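PDB 4MYZ: CurK, CurL fusion protein from Moorea producens 3L, which is an engineered fusion of the CurK C-terminal and CurL N-terminal docking domains, which probably dock successive modules of the curacin A polyketide synthase. Local coordinates for residues 11-14 with 15-19; 67-70 with 71-74. All coordinates share one frame; numbering follows the deposited sequence.

Contact 1 of 2, residues 11-14 with 15-19; sequences TELS and EIELE
Ser-14 and Glu-17 grip each other by two reciprocal hydrogen bonds, a capping box at the start of helix 15-32 in the CurK part of the fusion. Ser-14 is the N-cap, a place that suits a short side chain ending in an acceptor. Its OG is turned into the space between its own backbone N and carbonyl carbon (chi1 70°), which brings it forward over the first turn, where it accepts from Glu-17 N at 3.1 Å. The return bond runs from Ser-14 N to Glu-17 OE1, 3.0 Å long and almost straight at 172°, and it uses the oxygen's anti lone pair. Glutamate suits its place because its chain is long enough to reach back to the amide of the serine and ends in a carboxylate that can accept from it. With CG anti to the carbonyl carbon (chi1 -68°) and the chain extended beyond, CG passes 3.2 Å from Ser-14 OG on the way. The regular helical bonding starts with Leu-18 N, 2.8 Å from Ser-14 O.

Leu-13 lies across the aliphatic part of Glu-17, CD2 standing 4.0 Å from Glu-17 CB. It also meets Leu-18, with the two CB atoms 4.4 Å apart, the pairing of a hydrophobic staple from the residue before the cap to the first turn. Leu-18 in turn packs on Leu-57 of the second subunit.

An alanine in place of Ser-14 has no OG to offer Glu-17 N, so the first turn would probably be held less firmly, with only the Glu-17 OE1 bond to Ser-14 N left of the box. Chemically, the box supplies acceptors to amides at the helix start, and the positive end of the helix dipole would favour the charged form of Glu-17.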
ATOM      1  N   THR B  11      -7.015  -7.472  12.149  1.00 47.52           N
ATOM      2  CA  THR B  11      -7.932  -8.532  11.738  1.00 47.55           C
ATOM      3  C   THR B  11      -9.351  -8.391  12.317  1.00 47.60           C
ATOM      4  O   THR B  11     -10.285  -9.000  11.805  1.00 50.13           O
ATOM      5  CB  THR B  11      -7.357  -9.917  12.052  1.00 51.35           C
ATOM      6  OG1 THR B  11      -6.998  -9.988  13.437  1.00 54.53           O
ATOM      7  CG2 THR B  11      -6.116 -10.170  11.195  1.00 51.22           C
ATOM      8  N   GLU B  12      -9.521  -7.565  13.346  1.00 47.76           N
ATOM      9  CA  GLU B  12     -10.851  -7.318  13.909  1.00 48.09           C
ATOM     10  C   GLU B  12     -11.654  -6.285  13.110  1.00 44.05           C
ATOM     11  O   GLU B  12     -12.866  -6.166  13.303  1.00 44.28           O
ATOM     12  CB  GLU B  12     -10.739  -6.898  15.370  1.00 53.12           C
ATOM     13  CG  GLU B  12     -10.305  -8.052  16.258  1.00 57.88           C
ATOM     14  CD  GLU B  12      -9.884  -7.622  17.651  1.00 62.98           C
ATOM     15  OE1 GLU B  12     -10.040  -6.428  17.994  1.00 65.03           O
ATOM     16  OE2 GLU B  12      -9.389  -8.491  18.405  1.00 67.93           O
ATOM     17  N   LEU B  13     -10.989  -5.570  12.209  1.00 39.57           N
ATOM     18  CA  LEU B  13     -11.659  -4.564  11.372  1.00 37.18           C
ATOM     19  C   LEU B  13     -12.584  -5.240  10.364  1.00 36.15           C
ATOM     20  O   LEU B  13     -12.213  -6.238   9.735  1.00 36.78           O
ATOM     21  CB  LEU B  13     -10.631  -3.727  10.603  1.00 36.13           C
ATOM     22  CG  LEU B  13      -9.608  -2.918  11.397  1.00 37.65           C
ATOM     23  CD1 LEU B  13      -8.573  -2.292  10.478  1.00 36.96           C
ATOM     24  CD2 LEU B  13     -10.316  -1.850  12.219  1.00 39.99           C
ATOM     25  N   SER B  14     -13.761  -4.654  10.149  1.00 33.10           N
ATOM     26  CA  SER B  14     -14.619  -5.082   9.052  1.00 31.67           C
ATOM     27  C   SER B  14     -13.936  -4.710   7.747  1.00 29.32           C
ATOM     28  O   SER B  14     -13.006  -3.900   7.742  1.00 28.58           O
ATOM     29  CB  SER B  14     -15.965  -4.371   9.103  1.00 32.12           C
ATOM     30  OG  SER B  14     -15.878  -2.984   8.784  1.00 32.03           O
ATOM     31  N   GLU B  15     -14.409  -5.273   6.640  1.00 28.15           N
ATOM     32  CA  GLU B  15     -13.834  -4.934   5.343  1.00 27.27           C
ATOM     33  C   GLU B  15     -13.877  -3.423   5.086  1.00 25.62           C
ATOM     34  O   GLU B  15     -12.922  -2.835   4.598  1.00 24.83           O
ATOM     35  CB  GLU B  15     -14.527  -5.672   4.191  1.00 29.54           C
ATOM     36  CG  GLU B  15     -13.737  -5.673   2.893  1.00 31.36           C
ATOM     37  CD  GLU B  15     -12.504  -6.609   2.912  1.00 32.22           C
ATOM     38  OE1 GLU B  15     -12.377  -7.569   3.731  1.00 36.35           O
ATOM     39  OE2 GLU B  15     -11.626  -6.384   2.084  1.00 32.95           O
ATOM     40  N   ILE B  16     -15.006  -2.783   5.398  1.00 26.76           N
ATOM     41  CA  ILE B  16     -15.161  -1.344   5.181  1.00 26.15           C
ATOM     42  C   ILE B  16     -14.222  -0.545   6.094  1.00 25.84           C
ATOM     43  O   ILE B  16     -13.584   0.411   5.641  1.00 25.45           O
ATOM     44  CB  ILE B  16     -16.632  -0.917   5.350  1.00 29.14           C
ATOM     45  CG1 ILE B  16     -17.450  -1.505   4.192  1.00 29.24           C
ATOM     46  CG2 ILE B  16     -16.743   0.611   5.398  1.00 30.04           C
ATOM     47  CD1 ILE B  16     -18.938  -1.325   4.305  1.00 32.33           C
ATOM     48  N   GLU B  17     -14.088  -0.961   7.357  1.00 26.11           N
ATOM     49  CA  GLU B  17     -13.128  -0.316   8.269  1.00 27.65           C
ATOM     50  C   GLU B  17     -11.683  -0.495   7.817  1.00 26.09           C
ATOM     51  O   GLU B  17     -10.877   0.406   7.956  1.00 26.31           O
ATOM     52  CB  GLU B  17     -13.266  -0.855   9.685  1.00 30.66           C
ATOM     53  CG  GLU B  17     -14.564  -0.480  10.364  1.00 34.37           C
ATOM     54  CD  GLU B  17     -14.725  -1.122  11.729  1.00 37.84           C
ATOM     55  OE1 GLU B  17     -14.402  -2.331  11.902  1.00 38.98           O
ATOM     56  OE2 GLU B  17     -15.215  -0.423  12.651  1.00 41.50           O
ATOM     57  N   LEU B  18     -11.366  -1.654   7.269  1.00 25.14           N
ATOM     58  CA  LEU B  18     -10.046  -1.911   6.702  1.00 25.54           C
ATOM     59  C   LEU B  18      -9.743  -0.980   5.528  1.00 23.75           C
ATOM     60  O   LEU B  18      -8.668  -0.362   5.463  1.00 24.41           O
ATOM     61  CB  LEU B  18      -9.952  -3.385   6.301  1.00 26.24           C
ATOM     62  CG  LEU B  18      -8.743  -3.816   5.481  1.00 26.53           C
ATOM     63  CD1 LEU B  18      -7.461  -3.623   6.292  1.00 28.53           C
ATOM     64  CD2 LEU B  18      -8.892  -5.244   4.988  1.00 27.99           C
ATOM     65  N   GLU B  19     -10.712  -0.831   4.623  1.00 23.20           N
ATOM     66  CA  GLU B  19     -10.576   0.129   3.526  1.00 22.42           C
ATOM     67  C   GLU B  19     -10.329   1.542   4.043  1.00 23.09           C
ATOM     68  O   GLU B  19      -9.438   2.233   3.539  1.00 23.45           O
ATOM     69  CB  GLU B  19     -11.807   0.073   2.608  1.00 22.75           C
ATOM     70  CG  GLU B  19     -11.947  -1.210   1.832  1.00 23.44           C
ATOM     71  CD  GLU B  19     -13.238  -1.356   1.082  1.00 26.73           C
ATOM     72  OE1 GLU B  19     -14.017  -0.382   1.007  1.00 29.83           O
ATOM     73  OE2 GLU B  19     -13.506  -2.466   0.559  1.00 28.55           O
TER

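Contact 2 of 2, residues 67-70 with 71-74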
ATOM      1  N   ALA B  67       6.078   4.506  -2.366  1.00 24.00           N
ATOM      2  CA  ALA B  67       6.950   4.304  -1.195  1.00 24.05           C
ATOM      3  C   ALA B  67       8.189   3.518  -1.595  1.00 24.68           C
ATOM      4  O   ALA B  67       9.290   3.862  -1.181  1.00 25.55           O
ATOM      5  CB  ALA B  67       6.217   3.591  -0.083  1.00 25.12           C
ATOM      6  N   ARG B  68       8.020   2.464  -2.378  1.00 24.28           N
ATOM      7  CA  ARG B  68       9.170   1.636  -2.812  1.00 26.41           C
ATOM      8  C   ARG B  68      10.123   2.460  -3.659  1.00 27.35           C
ATOM      9  O   ARG B  68      11.349   2.398  -3.460  1.00 26.72           O
ATOM     10  CB  ARG B  68       8.685   0.406  -3.608  1.00 27.97           C
ATOM     11  CG  ARG B  68       9.844  -0.461  -4.160  1.00 31.86           C
ATOM     12  CD  ARG B  68       9.336  -1.447  -5.192  1.00 35.86           C
ATOM     13  NE  ARG B  68      10.419  -2.162  -5.868  1.00 43.25           N
ATOM     14  CZ  ARG B  68      10.219  -3.156  -6.730  1.00 47.27           C
ATOM     15  NH1 ARG B  68      11.266  -3.768  -7.283  1.00 51.65           N
ATOM     16  NH2 ARG B  68       8.981  -3.553  -7.036  1.00 47.05           N
ATOM     17  N   SER B  69       9.613   3.271  -4.561  1.00 26.91           N
ATOM     18  CA  SER B  69      10.459   4.072  -5.429  1.00 29.92           C
ATOM     19  C   SER B  69      11.303   5.026  -4.617  1.00 28.99           C
ATOM     20  O   SER B  69      12.502   5.189  -4.891  1.00 30.02           O
ATOM     21  CB  SER B  69       9.651   4.836  -6.445  1.00 33.42           C
ATOM     22  OG  SER B  69       9.065   3.932  -7.364  1.00 39.18           O
ATOM     23  N   LYS B  70      10.720   5.640  -3.610  1.00 27.01           N
ATOM     24  CA  LYS B  70      11.498   6.548  -2.788  1.00 27.80           C
ATOM     25  C   LYS B  70      12.514   5.786  -1.917  1.00 27.02           C
ATOM     26  O   LYS B  70      13.707   6.168  -1.809  1.00 26.70           O
ATOM     27  CB  LYS B  70      10.598   7.390  -1.913  1.00 29.27           C
ATOM     28  CG  LYS B  70      11.404   8.342  -1.050  1.00 32.74           C
ATOM     29  CD  LYS B  70      10.595   9.501  -0.545  1.00 36.45           C
ATOM     30  CE  LYS B  70      11.450  10.361   0.362  1.00 39.13           C
ATOM     31  NZ  LYS B  70      11.378  11.780  -0.033  1.00 42.89           N
ATOM     32  N   LEU B  71      12.078   4.717  -1.275  1.00 26.24           N
ATOM     33  CA  LEU B  71      12.958   3.982  -0.369  1.00 27.21           C
ATOM     34  C   LEU B  71      14.138   3.362  -1.081  1.00 27.91           C
ATOM     35  O   LEU B  71      15.244   3.254  -0.496  1.00 28.29           O
ATOM     36  CB  LEU B  71      12.188   2.931   0.417  1.00 27.35           C
ATOM     37  CG  LEU B  71      11.300   3.503   1.514  1.00 28.36           C
ATOM     38  CD1 LEU B  71      10.277   2.461   1.939  1.00 30.04           C
ATOM     39  CD2 LEU B  71      12.120   4.001   2.707  1.00 29.63           C
ATOM     40  N   GLU B  72      13.961   2.989  -2.344  1.00 28.30           N
ATOM     41  CA  GLU B  72      15.055   2.332  -3.070  1.00 31.29           C
ATOM     42  C   GLU B  72      16.196   3.290  -3.392  1.00 31.73           C
ATOM     43  O   GLU B  72      17.308   2.852  -3.667  1.00 34.02           O
ATOM     44  CB  GLU B  72      14.575   1.569  -4.294  1.00 35.02           C
ATOM     45  CG  GLU B  72      13.970   2.325  -5.444  1.00 38.61           C
ATOM     46  CD  GLU B  72      13.191   1.405  -6.410  1.00 42.74           C
ATOM     47  OE1 GLU B  72      12.674   1.923  -7.412  1.00 48.00           O
ATOM     48  OE2 GLU B  72      13.072   0.171  -6.187  1.00 46.30           O
ATOM     49  N   LYS B  73      15.960   4.589  -3.265  1.00 29.71           N
ATOM     50  CA  LYS B  73      17.033   5.578  -3.418  1.00 30.83           C
ATOM     51  C   LYS B  73      17.973   5.606  -2.207  1.00 30.21           C
ATOM     52  O   LYS B  73      19.119   6.071  -2.309  1.00 31.87           O
ATOM     53  CB  LYS B  73      16.446   6.965  -3.680  1.00 31.29           C
ATOM     54  CG  LYS B  73      15.603   7.016  -4.950  1.00 33.58           C
ATOM     55  CD  LYS B  73      15.117   8.406  -5.269  1.00 36.71           C
ATOM     56  CE  LYS B  73      14.324   8.380  -6.572  1.00 39.97           C
ATOM     57  NZ  LYS B  73      13.736   9.711  -6.854  1.00 43.51           N
ATOM     58  N   TYR B  74      17.497   5.100  -1.073  1.00 29.08           N
ATOM     59  CA  TYR B  74      18.221   5.189   0.196  1.00 28.86           C
ATOM     60  C   TYR B  74      18.636   3.821   0.771  1.00 31.70           C
ATOM     61  O   TYR B  74      19.621   3.707   1.488  1.00 33.38           O
ATOM     62  CB  TYR B  74      17.333   5.880   1.221  1.00 28.20           C
ATOM     63  CG  TYR B  74      17.069   7.320   0.871  1.00 27.14           C
ATOM     64  CD1 TYR B  74      17.970   8.302   1.217  1.00 27.34           C
ATOM     65  CD2 TYR B  74      15.942   7.697   0.194  1.00 26.66           C
ATOM     66  CE1 TYR B  74      17.763   9.614   0.903  1.00 27.85           C
ATOM     67  CE2 TYR B  74      15.699   9.014  -0.125  1.00 26.58           C
ATOM     68  CZ  TYR B  74      16.599   9.979   0.238  1.00 27.45           C
ATOM     69  OH  TYR B  74      16.421  11.299  -0.072  1.00 29.89           O
TER
HETATM   70  O   HOH W   1      13.320  -1.887  -4.887  1.00 54.14           O
HETATM   71  O   HOH W   2      13.712   4.844  -7.458  1.00 45.66           O
HETATM   72  O   HOH W   3      11.650   4.025  -9.216  1.00 68.22           O
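The ring of Tyr-74 meets Lys-70 at its edge: Lys-70 O lies near the ring plane, 3.4 Å from CD2. The tyrosine also stacks with Tyr-74 of the second subunit. The other flat groups, the Arg-68 guanidinium and the Glu-72 carboxylate, are turned 75° against each other. Glu-72 OE2 approaches the guanidinium obliquely, and its salt bridge to Arg-68 NE is long at 3.5 Å. A water in the guanidinium plane sits at the edge and accepts from the same NE at 3.1 Å.

An arginine and a glutamate four residues apart are well placed for such a pair, since one helical turn brings both to the same side. Arg-68 stays extended from CG to NE. Glu-72 has CG between its backbone N and carbonyl carbon (chi1 65°), which lays the chain back over the preceding turn, with CG 3.3 Å from Ser-69 O. Two waters donate to Glu-72 OE1, one of them also to Ser-69 O at 2.9 Å; the other pairs with Ser-69 OG, a hydroxyl bonded as well to Lys-65 O.

The backbone here changes its bonding. Leu-71 N and Glu-72 N reach back four residues, to Ala-67 O and Arg-68 O, whereas Lys-73 N bonds Lys-70 O three residues back, from well above the carbonyl plane.

All this lies at the C-terminal end of helix 56-71, in the CurL part. Its apolar side meets the second subunit, Ala-67 and Leu-71 both packing on Leu-71 of that chain, while Arg-68 rests on Ala-28 in the other subunit's helix 15-32.

Overall arrangement
Contact 1 opens helix 15-32 and contact 2 closes helix 56-71, the two helices of the modelled chain, so they come in series along the sequence. Their centres are 28 Å apart, on opposite sides of the chain's centre, and their nearest atoms remain about 16 Å from each other. The first belongs to the CurK part and the second to the CurL part; residues 34-49, which include the engineered linker, are not modelled. Both contacts also touch the second subunit. Helix ends from the two docking domains thus take part in one dimeric helical assembly, consistent with how a docking complex would connect paired polyketide synthase modules.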